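Local coordinates for intergenic-region protein (Escherichia coli CFT073, PDB 2WJ9), which probably protects incoming mobile DNA by counteracting the restriction enzymes of the host cell, at residues S58-H63 with V71-R76; R76-M81 with G91-Y96; L84-C89 with G125-M130. All blocks are in the same frame, centred on the assembly; numbering follows the deposited sequence.

Interactions 1 and 2 lie in series along helix 73-84 and share R76, which reaches the sulfate ion. Both are partly buried, and both turn on a tryptophan: in 58-63 with 71-76 it comes from the short helix 59-64 and joins apolar packing to a hydrogen bond, whereas in 76-81 with 91-96 it comes from strand 93-98, and the contact has no hydrogen bond and rests on apolar, edge-to-face and Met-aromatic contacts. The two touch where F59 packs on L95. Interaction 3, with its centre about 15 Å from that of interaction 2, is a surface salt bridge beyond the end of the same helix. M81 CE packs on C89 SG, 4.1 Å away, linking it to interaction 2.

Interaction 1. Residues S58-H63 with V71-R76; sequences SFWPQH and VTLEPR. With SO4 (sulfate ion), chain H.
W60 places its indole between its sequence neighbour F59 and the first turn of helix 73-84. One face carries F59, whose CD2 stands 3.6 Å above the indole plane and over its centre; on the opposite face the backbone N of E74 lies 4.2 Å above the plane, displaced toward the rim. The two ends of the indole meet different chemistry. L73 CB comes obliquely to CZ3 of the six-membered ring, at 3.8 Å. At the pyrrole end NE1 donates a hydrogen bond to E74 OE2 over 3.0 Å, with an N-H...O angle of 147°, so the bond is moderately bent. E74 OE2 is approached on its anti side and lies tilted from the indole plane, and the two flat groups stand 59° apart.

E74 gets there with an extended chain whose CG is anti to the backbone N (chi1 172°). Its CB passes 3.8 Å from W60 CZ2, thereby adding an aliphatic contact to the polar one. M105 of strand 103-107 touches both W60 and E74, placing this helix-helix junction beside the three-stranded antiparallel sheet.

Farther along the same helix, the guanidinium of R76 meets a sulfate, probably from the crystallisation liquor, at its edge: NH1 donates to O3 at 3.1 Å. Its NE is used internally, bonding T72 OG1 at 2.8 Å, which restricts how the group can turn; R83 supplies another donor to the anion. Across the helix-helix contact, the one hydrogen bond, with the packing on both faces, probably helps fix the rotation of the indole, and the indole N-H finds an acceptor whose negative charge probably strengthens the bond.

Interaction 2. Residues R76-M81 with G91-Y96; sequences RVFGWM and GIWNLY. With SO4 (sulfate ion), chain H.
F78 drives one edge of its phenyl ring into a face of the W93 indole, and this is the close-packed part of the contact. CE1 sits 3.6 Å from W93 CD2 and is displaced toward the rim of the indole. The planes are inclined at 74°, and the phenyl centroid is 5.0 Å from that of the five-membered ring, the values of a T-shaped (edge-to-face) pair. M81 approaches the far end of the indole instead: its CG lies 3.7 Å from W93 CZ2, while SD is at the ring edge, 5.2 Å from the centroid of the six-membered ring. This is a Met-aromatic contact made in the ring plane rather than over a face. With CG anti to the backbone N, the bend of the methionine chain at chi2 (59°) brings the sulfur round beside the indole.

The backbones remain well separated, with 12.6 Å between the axes of helix 76-81 and strand 93-96, so these long side chains must bridge the gap. W93 projects from the central strand of the three-stranded antiparallel sheet, order 48-50, 93-98, 103-107, toward helix 73-84. M105 and P107 of the adjoining strand contribute to the same layer, M105 touching V77 and F78, and P107 touching W93. The indole N-H is engaged by the carbonyl O of G90, just before the segment, which ties the ring to its own chain.

V77, though buried, packs more loosely: CG1 comes only to 4.3 Å from W93 CZ3, obliquely to the indole. M81 is buried as well, whereas the aromatic pair, F78 and W93, retains partial exposure and forms the solvent side of the contact.

Interaction 3. Residues L84-C89 with G125-M130; sequences LCENYC and GNRAEM
E86 and R127 meet through their charged ends, OE1 standing 2.9 Å from NH1 in a salt bridge. Both chains are stretched out, yet they start differently: E86 has CG anti to the backbone N (chi1 177°), and R127 has CG anti to its carbonyl carbon, then runs extended from CG to NE. There chi4 (-75°) swings the guanidinium off the line of the extended chain, toward E86 OE1. The side chains cross at about a right angle, with carboxylate and guanidinium planes 79° apart. OE1 approaches the guanidinium obliquely, in contrast to the coplanar two-pronged pairing of these groups. The same oxygen is also 3.6 Å from R127 CD, where the aliphatic arm passes beside it.

R127 belongs to strand 126-130, paired antiparallel with 117-121; at the turn between them G125 and N126 both face N121, forming a G1 beta bulge. Backbone hydrogen bonds of L84 with F120 and E86 with V118 hold the other segment against strand 117-121, so the salt bridge spans that intervening strand. F120 of the same strand makes a cation-pi contact with R127, giving the guanidinium a second partner.

On the E86 side, C85 leaves the helical conformation at the end of helix 73-84, and its SG joins that of C89 in a 2.0 Å disulfide. That covalent link probably constrains the loop carrying E86, while R127 itself remains on the solvent-exposed surface.

Interaction 1. Residues S58-H63 with V71-R76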
loop_
_atom_site.group_PDB
_atom_site.type_symbol
_atom_site.label_atom_id
_atom_site.label_comp_id
_atom_site.label_asym_id
_atom_site.label_seq_id
_atom_site.Cartn_x
_atom_site.Cartn_y
_atom_site.Cartn_z
ATOM N N SER B 58 23.446 -8.182 -1.376
ATOM C CA SER B 58 22.817 -7.628 -0.162
ATOM C C SER B 58 21.318 -7.295 -0.297
ATOM O O SER B 58 20.657 -6.972 0.693
ATOM C CB SER B 58 23.583 -6.381 0.281
ATOM O OG SER B 58 24.906 -6.716 0.655
ATOM N N PHE B 59 20.785 -7.402 -1.510
ATOM C CA PHE B 59 19.416 -6.953 -1.829
ATOM C C PHE B 59 18.326 -7.541 -0.928
ATOM O O PHE B 59 17.541 -6.798 -0.336
ATOM C CB PHE B 59 19.123 -7.259 -3.309
ATOM C CG PHE B 59 17.727 -6.913 -3.757
ATOM C CD1 PHE B 59 17.390 -5.608 -4.106
ATOM C CD2 PHE B 59 16.755 -7.901 -3.866
ATOM C CE1 PHE B 59 16.103 -5.295 -4.539
ATOM C CE2 PHE B 59 15.472 -7.601 -4.299
ATOM C CZ PHE B 59 15.137 -6.308 -4.638
ATOM N N TRP B 60 18.270 -8.871 -0.843
ATOM C CA TRP B 60 17.179 -9.534 -0.135
ATOM C C TRP B 60 17.170 -9.258 1.380
ATOM O O TRP B 60 16.127 -8.866 1.903
ATOM C CB TRP B 60 17.103 -11.025 -0.491
ATOM C CG TRP B 60 16.650 -11.251 -1.932
ATOM C CD1 TRP B 60 17.420 -11.655 -2.984
ATOM C CD2 TRP B 60 15.330 -11.056 -2.455
ATOM N NE1 TRP B 60 16.655 -11.742 -4.129
ATOM C CE2 TRP B 60 15.368 -11.382 -3.831
ATOM C CE3 TRP B 60 14.115 -10.663 -1.891
ATOM C CZ2 TRP B 60 14.237 -11.302 -4.652
ATOM C CZ3 TRP B 60 12.989 -10.583 -2.704
ATOM C CH2 TRP B 60 13.065 -10.893 -4.076
ATOM N N PRO B 61 18.312 -9.456 2.089
ATOM C CA PRO B 61 18.269 -9.106 3.516
ATOM C C PRO B 61 18.087 -7.597 3.770
ATOM O O PRO B 61 17.386 -7.222 4.717
ATOM C CB PRO B 61 19.610 -9.619 4.053
ATOM C CG PRO B 61 20.514 -9.662 2.874
ATOM C CD PRO B 61 19.624 -10.005 1.700
ATOM N N GLN B 62 18.667 -6.755 2.916
ATOM C CA GLN B 62 18.574 -5.297 3.083
ATOM C C GLN B 62 17.125 -4.796 3.014
ATOM O O GLN B 62 16.720 -3.960 3.832
ATOM C CB GLN B 62 19.451 -4.574 2.049
ATOM C CG GLN B 62 19.359 -3.051 2.054
ATOM C CD GLN B 62 20.460 -2.386 1.219
ATOM O OE1 GLN B 62 21.589 -2.879 1.152
ATOM N NE2 GLN B 62 20.125 -1.271 0.571
ATOM N N HIS B 63 16.355 -5.321 2.055
ATOM C CA HIS B 63 14.974 -4.853 1.809
ATOM C C HIS B 63 13.869 -5.748 2.391
ATOM O O HIS B 63 12.739 -5.287 2.567
ATOM C CB HIS B 63 14.735 -4.647 0.305
ATOM C CG HIS B 63 15.587 -3.572 -0.302
ATOM N ND1 HIS B 63 15.236 -2.238 -0.273
ATOM C CD2 HIS B 63 16.781 -3.631 -0.939
ATOM C CE1 HIS B 63 16.175 -1.525 -0.870
ATOM N NE2 HIS B 63 17.125 -2.345 -1.283
ATOM N N VAL B 71 14.745 -15.518 2.511
ATOM C CA VAL B 71 15.738 -16.129 1.628
ATOM C C VAL B 71 15.052 -16.980 0.550
ATOM O O VAL B 71 15.663 -17.290 -0.474
ATOM C CB VAL B 71 16.764 -16.969 2.416
ATOM C CG1 VAL B 71 16.124 -18.247 2.923
ATOM C CG2 VAL B 71 17.991 -17.270 1.553
ATOM N N THR B 72 13.786 -17.330 0.785
ATOM C CA THR B 72 12.998 -18.134 -0.167
ATOM C C THR B 72 12.218 -17.304 -1.194
ATOM O O THR B 72 11.634 -17.865 -2.136
ATOM C CB THR B 72 11.970 -19.057 0.561
ATOM O OG1 THR B 72 10.855 -18.280 1.030
ATOM C CG2 THR B 72 12.615 -19.799 1.716
ATOM N N LEU B 73 12.180 -15.988 -1.033
ATOM C CA LEU B 73 11.334 -15.156 -1.908
ATOM C C LEU B 73 11.745 -15.267 -3.394
ATOM O O LEU B 73 10.880 -15.396 -4.276
ATOM C CB LEU B 73 11.298 -13.696 -1.430
ATOM C CG LEU B 73 10.510 -13.449 -0.134
ATOM C CD1 LEU B 73 10.763 -12.031 0.416
ATOM C CD2 LEU B 73 9.024 -13.699 -0.337
ATOM N N GLU B 74 13.048 -15.215 -3.677
ATOM C CA GLU B 74 13.508 -15.311 -5.066
ATOM C C GLU B 74 13.074 -16.647 -5.728
ATOM O O GLU B 74 12.466 -16.627 -6.797
ATOM C CB GLU B 74 15.019 -15.018 -5.204
ATOM C CG GLU B 74 15.561 -15.294 -6.612
ATOM C CD GLU B 74 16.914 -14.650 -6.909
ATOM O OE1 GLU B 74 17.698 -15.271 -7.656
ATOM O OE2 GLU B 74 17.208 -13.538 -6.412
ATOM N N PRO B 75 13.379 -17.808 -5.107
ATOM C CA PRO B 75 12.777 -19.070 -5.572
ATOM C C PRO B 75 11.244 -19.063 -5.731
ATOM O O PRO B 75 10.716 -19.691 -6.666
ATOM C CB PRO B 75 13.182 -20.065 -4.480
ATOM C CG PRO B 75 14.431 -19.534 -3.947
ATOM C CD PRO B 75 14.355 -18.047 -4.028
ATOM N N ARG B 76 10.531 -18.404 -4.826
ATOM C CA ARG B 76 9.060 -18.344 -4.915
ATOM C C ARG B 76 8.575 -17.540 -6.137
ATOM O O ARG B 76 7.587 -17.913 -6.777
ATOM C CB ARG B 76 8.439 -17.803 -3.621
ATOM C CG ARG B 76 8.472 -18.802 -2.469
ATOM C CD ARG B 76 7.916 -18.217 -1.171
ATOM N NE ARG B 76 8.363 -18.967 -0.005
ATOM C CZ ARG B 76 7.917 -20.163 0.358
ATOM N NH1 ARG B 76 6.996 -20.806 -0.362
ATOM N NH2 ARG B 76 8.416 -20.736 1.446
HETATM S S SO4 H . 4.457 -21.325 -2.959
HETATM O O1 SO4 H . 3.223 -20.767 -3.517
HETATM O O2 SO4 H . 4.941 -22.397 -3.825
HETATM O O3 SO4 H . 5.404 -20.198 -2.894
HETATM O O4 SO4 H . 4.173 -21.897 -1.634
#

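Interaction 2. Residues R76-M81 with G91-Y96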
loop_
_atom_site.group_PDB
_atom_site.type_symbol
_atom_site.label_atom_id
_atom_site.label_comp_id
_atom_site.label_asym_id
_atom_site.label_seq_id
_atom_site.Cartn_x
_atom_site.Cartn_y
_atom_site.Cartn_z
ATOM N N ARG B 76 10.531 -18.404 -4.826
ATOM C CA ARG B 76 9.060 -18.344 -4.915
ATOM C C ARG B 76 8.575 -17.540 -6.137
ATOM O O ARG B 76 7.587 -17.913 -6.777
ATOM C CB ARG B 76 8.439 -17.803 -3.621
ATOM C CG ARG B 76 8.472 -18.802 -2.469
ATOM C CD ARG B 76 7.916 -18.217 -1.171
ATOM N NE ARG B 76 8.363 -18.967 -0.005
ATOM C CZ ARG B 76 7.917 -20.163 0.358
ATOM N NH1 ARG B 76 6.996 -20.806 -0.362
ATOM N NH2 ARG B 76 8.416 -20.736 1.446
ATOM N N VAL B 77 9.268 -16.440 -6.448
ATOM C CA VAL B 77 8.957 -15.640 -7.648
ATOM C C VAL B 77 9.135 -16.488 -8.916
ATOM O O VAL B 77 8.256 -16.522 -9.783
ATOM C CB VAL B 77 9.829 -14.368 -7.759
ATOM C CG1 VAL B 77 9.558 -13.648 -9.077
ATOM C CG2 VAL B 77 9.561 -13.410 -6.574
ATOM N N PHE B 78 10.265 -17.183 -9.020
ATOM C CA PHE B 78 10.505 -18.075 -10.165
ATOM C C PHE B 78 9.444 -19.185 -10.232
ATOM O O PHE B 78 9.027 -19.585 -11.321
ATOM C CB PHE B 78 11.920 -18.675 -10.125
ATOM C CG PHE B 78 13.024 -17.697 -10.491
ATOM C CD1 PHE B 78 12.932 -16.909 -11.636
ATOM C CD2 PHE B 78 14.179 -17.606 -9.721
ATOM C CE1 PHE B 78 13.963 -16.026 -11.986
ATOM C CE2 PHE B 78 15.212 -16.727 -10.063
ATOM C CZ PHE B 78 15.103 -15.931 -11.187
ATOM N N GLY B 79 9.011 -19.669 -9.068
ATOM C CA GLY B 79 7.936 -20.662 -8.985
ATOM C C GLY B 79 6.641 -20.129 -9.572
ATOM O O GLY B 79 6.009 -20.792 -10.384
ATOM N N TRP B 80 6.242 -18.925 -9.166
ATOM C CA TRP B 80 5.046 -18.297 -9.749
ATOM C C TRP B 80 5.202 -18.076 -11.264
ATOM O O TRP B 80 4.267 -18.309 -12.026
ATOM C CB TRP B 80 4.677 -16.988 -9.035
ATOM C CG TRP B 80 3.912 -17.211 -7.766
ATOM C CD1 TRP B 80 4.373 -17.065 -6.494
ATOM C CD2 TRP B 80 2.554 -17.664 -7.649
ATOM N NE1 TRP B 80 3.384 -17.377 -5.589
ATOM C CE2 TRP B 80 2.259 -17.750 -6.271
ATOM C CE3 TRP B 80 1.556 -17.982 -8.575
ATOM C CZ2 TRP B 80 1.005 -18.145 -5.794
ATOM C CZ3 TRP B 80 0.306 -18.398 -8.099
ATOM C CH2 TRP B 80 0.045 -18.466 -6.722
ATOM N N MET B 81 6.388 -17.656 -11.697
ATOM C CA MET B 81 6.633 -17.388 -13.116
ATOM C C MET B 81 6.475 -18.683 -13.935
ATOM O O MET B 81 5.903 -18.670 -15.038
ATOM C CB MET B 81 8.021 -16.754 -13.291
ATOM C CG MET B 81 8.289 -16.088 -14.626
ATOM S SD MET B 81 7.168 -14.755 -15.059
ATOM C CE MET B 81 6.166 -15.584 -16.290
ATOM N N GLY B 91 14.677 -15.572 -20.114
ATOM C CA GLY B 91 15.236 -14.248 -19.817
ATOM C C GLY B 91 16.330 -14.188 -18.759
ATOM O O GLY B 91 16.635 -15.178 -18.090
ATOM N N ILE B 92 16.921 -13.001 -18.637
ATOM C CA ILE B 92 17.953 -12.691 -17.645
ATOM C C ILE B 92 17.324 -11.731 -16.642
ATOM O O ILE B 92 16.863 -10.664 -17.025
ATOM C CB ILE B 92 19.184 -12.007 -18.311
ATOM C CG1 ILE B 92 19.770 -12.879 -19.430
ATOM C CG2 ILE B 92 20.264 -11.682 -17.276
ATOM C CD1 ILE B 92 20.311 -14.211 -18.964
ATOM N N TRP B 93 17.299 -12.117 -15.366
ATOM C CA TRP B 93 16.547 -11.387 -14.338
ATOM C C TRP B 93 17.421 -10.427 -13.522
ATOM O O TRP B 93 18.495 -10.799 -13.036
ATOM C CB TRP B 93 15.823 -12.378 -13.424
ATOM C CG TRP B 93 14.702 -13.058 -14.136
ATOM C CD1 TRP B 93 14.807 -13.871 -15.234
ATOM C CD2 TRP B 93 13.298 -12.968 -13.838
ATOM N NE1 TRP B 93 13.563 -14.288 -15.630
ATOM C CE2 TRP B 93 12.621 -13.760 -14.789
ATOM C CE3 TRP B 93 12.551 -12.304 -12.854
ATOM C CZ2 TRP B 93 11.231 -13.899 -14.794
ATOM C CZ3 TRP B 93 11.165 -12.453 -12.853
ATOM C CH2 TRP B 93 10.522 -13.245 -13.819
ATOM N N ASN B 94 16.946 -9.192 -13.393
ATOM C CA ASN B 94 17.631 -8.145 -12.627
ATOM C C ASN B 94 16.849 -7.775 -11.367
ATOM O O ASN B 94 15.662 -8.093 -11.238
ATOM C CB ASN B 94 17.803 -6.883 -13.475
ATOM C CG ASN B 94 18.520 -7.140 -14.787
ATOM O OD1 ASN B 94 18.078 -6.684 -15.846
ATOM N ND2 ASN B 94 19.635 -7.853 -14.727
ATOM N N LEU B 95 17.527 -7.087 -10.451
ATOM C CA LEU B 95 16.919 -6.602 -9.219
ATOM C C LEU B 95 16.721 -5.088 -9.294
ATOM O O LEU B 95 17.572 -4.371 -9.824
ATOM C CB LEU B 95 17.773 -6.989 -8.008
ATOM C CG LEU B 95 18.178 -8.466 -7.892
ATOM C CD1 LEU B 95 18.967 -8.729 -6.606
ATOM C CD2 LEU B 95 16.958 -9.400 -7.972
ATOM N N TYR B 96 15.586 -4.622 -8.764
ATOM C CA TYR B 96 15.175 -3.211 -8.842
ATOM C C TYR B 96 14.649 -2.666 -7.500
ATOM O O TYR B 96 13.980 -3.372 -6.745
ATOM C CB TYR B 96 14.080 -3.030 -9.909
ATOM C CG TYR B 96 14.539 -3.355 -11.310
ATOM C CD1 TYR B 96 15.168 -2.394 -12.098
ATOM C CD2 TYR B 96 14.358 -4.624 -11.845
ATOM C CE1 TYR B 96 15.601 -2.691 -13.384
ATOM C CE2 TYR B 96 14.776 -4.932 -13.134
ATOM C CZ TYR B 96 15.408 -3.965 -13.898
ATOM O OH TYR B 96 15.844 -4.274 -15.179
HETATM S S SO4 H . 4.457 -21.325 -2.959
HETATM O O1 SO4 H . 3.223 -20.767 -3.517
HETATM O O2 SO4 H . 4.941 -22.397 -3.825
HETATM O O3 SO4 H . 5.404 -20.198 -2.894
HETATM O O4 SO4 H . 4.173 -21.897 -1.634
#

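Interaction 3. Residues L84-C89 with G125-M130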
loop_
_atom_site.group_PDB
_atom_site.type_symbol
_atom_site.label_atom_id
_atom_site.label_comp_id
_atom_site.label_asym_id
_atom_site.label_seq_id
_atom_site.Cartn_x
_atom_site.Cartn_y
_atom_site.Cartn_z
ATOM N N LEU B 84 2.706 -19.399 -14.236
ATOM C CA LEU B 84 2.014 -18.454 -15.114
ATOM C C LEU B 84 2.388 -18.615 -16.586
ATOM O O LEU B 84 1.548 -18.399 -17.458
ATOM C CB LEU B 84 2.277 -17.014 -14.668
ATOM C CG LEU B 84 1.730 -16.654 -13.280
ATOM C CD1 LEU B 84 2.138 -15.232 -12.872
ATOM C CD2 LEU B 84 0.207 -16.845 -13.221
ATOM N N CYS B 85 3.635 -18.992 -16.861
ATOM C CA CYS B 85 4.139 -19.038 -18.236
ATOM C C CYS B 85 3.489 -20.163 -19.045
ATOM O O CYS B 85 3.495 -21.315 -18.625
ATOM C CB CYS B 85 5.659 -19.204 -18.250
ATOM S SG CYS B 85 6.411 -19.074 -19.902
ATOM N N GLU B 86 2.955 -19.810 -20.213
ATOM C CA GLU B 86 2.242 -20.752 -21.080
ATOM C C GLU B 86 3.181 -21.728 -21.788
ATOM O O GLU B 86 2.925 -22.938 -21.813
ATOM C CB GLU B 86 1.418 -19.970 -22.104
ATOM C CG GLU B 86 0.663 -20.812 -23.121
ATOM C CD GLU B 86 -0.353 -19.989 -23.893
ATOM O OE1 GLU B 86 -1.234 -19.388 -23.245
ATOM O OE2 GLU B 86 -0.268 -19.939 -25.140
ATOM N N ASN B 87 4.252 -21.203 -22.379
ATOM C CA ASN B 87 5.238 -22.040 -23.076
ATOM C C ASN B 87 6.656 -21.721 -22.595
ATOM O O ASN B 87 7.041 -22.169 -21.521
ATOM C CB ASN B 87 5.099 -21.908 -24.602
ATOM C CG ASN B 87 3.966 -22.757 -25.170
ATOM O OD1 ASN B 87 3.786 -23.918 -24.790
ATOM N ND2 ASN B 87 3.209 -22.184 -26.102
ATOM N N TYR B 88 7.430 -20.959 -23.367
ATOM C CA TYR B 88 8.784 -20.590 -22.942
ATOM C C TYR B 88 8.884 -19.094 -22.673
ATOM O O TYR B 88 8.563 -18.267 -23.535
ATOM C CB TYR B 88 9.843 -21.008 -23.969
ATOM C CG TYR B 88 11.249 -20.677 -23.505
ATOM C CD1 TYR B 88 11.848 -21.394 -22.471
ATOM C CD2 TYR B 88 11.965 -19.621 -24.072
ATOM C CE1 TYR B 88 13.134 -21.083 -22.026
ATOM C CE2 TYR B 88 13.254 -19.303 -23.635
ATOM C CZ TYR B 88 13.830 -20.039 -22.611
ATOM O OH TYR B 88 15.098 -19.732 -22.166
ATOM N N CYS B 89 9.331 -18.756 -21.468
ATOM C CA CYS B 89 9.513 -17.363 -21.078
ATOM C C CYS B 89 11.017 -17.062 -20.991
ATOM O O CYS B 89 11.572 -16.439 -21.901
ATOM C CB CYS B 89 8.741 -17.070 -19.787
ATOM S SG CYS B 89 6.909 -17.088 -20.032
ATOM N N GLY B 125 -8.577 -18.165 -14.597
ATOM C CA GLY B 125 -8.923 -18.560 -15.970
ATOM C C GLY B 125 -8.539 -17.590 -17.079
ATOM O O GLY B 125 -8.964 -17.759 -18.225
ATOM N N ASN B 126 -7.713 -16.595 -16.753
ATOM C CA ASN B 126 -7.352 -15.518 -17.689
ATOM C C ASN B 126 -6.016 -15.735 -18.399
ATOM O O ASN B 126 -5.044 -16.168 -17.785
ATOM C CB ASN B 126 -7.288 -14.178 -16.950
ATOM C CG ASN B 126 -8.638 -13.726 -16.421
ATOM O OD1 ASN B 126 -9.689 -14.148 -16.911
ATOM N ND2 ASN B 126 -8.617 -12.855 -15.418
ATOM N N ARG B 127 -5.992 -15.442 -19.700
ATOM C CA ARG B 127 -4.749 -15.347 -20.472
ATOM C C ARG B 127 -4.416 -13.868 -20.668
ATOM O O ARG B 127 -5.313 -13.033 -20.752
ATOM C CB ARG B 127 -4.864 -16.036 -21.837
ATOM C CG ARG B 127 -4.956 -17.559 -21.786
ATOM C CD ARG B 127 -4.638 -18.200 -23.142
ATOM N NE ARG B 127 -5.123 -19.579 -23.252
ATOM C CZ ARG B 127 -4.571 -20.645 -22.665
ATOM N NH1 ARG B 127 -3.498 -20.526 -21.886
ATOM N NH2 ARG B 127 -5.102 -21.848 -22.851
ATOM N N ALA B 128 -3.126 -13.551 -20.739
ATOM C CA ALA B 128 -2.684 -12.182 -20.991
ATOM C C ALA B 128 -1.312 -12.163 -21.649
ATOM O O ALA B 128 -0.430 -12.940 -21.285
ATOM C CB ALA B 128 -2.662 -11.378 -19.699
ATOM N N GLU B 129 -1.154 -11.264 -22.619
ATOM C CA GLU B 129 0.098 -11.072 -23.340
ATOM C C GLU B 129 0.778 -9.801 -22.820
ATOM O O GLU B 129 0.135 -8.765 -22.696
ATOM C CB GLU B 129 -0.184 -10.963 -24.837
ATOM C CG GLU B 129 1.039 -11.086 -25.726
ATOM C CD GLU B 129 0.691 -11.240 -27.196
ATOM O OE1 GLU B 129 -0.514 -11.342 -27.539
ATOM O OE2 GLU B 129 1.630 -11.253 -28.020
ATOM N N MET B 130 2.068 -9.887 -22.511
ATOM C CA MET B 130 2.786 -8.750 -21.930
ATOM C C MET B 130 4.309 -8.863 -22.077
ATOM O O MET B 130 4.841 -9.928 -22.382
ATOM C CB MET B 130 2.401 -8.574 -20.446
ATOM C CG MET B 130 2.918 -9.669 -19.492
ATOM S SD MET B 130 2.170 -9.596 -17.839
ATOM C CE MET B 130 0.623 -10.423 -18.218
#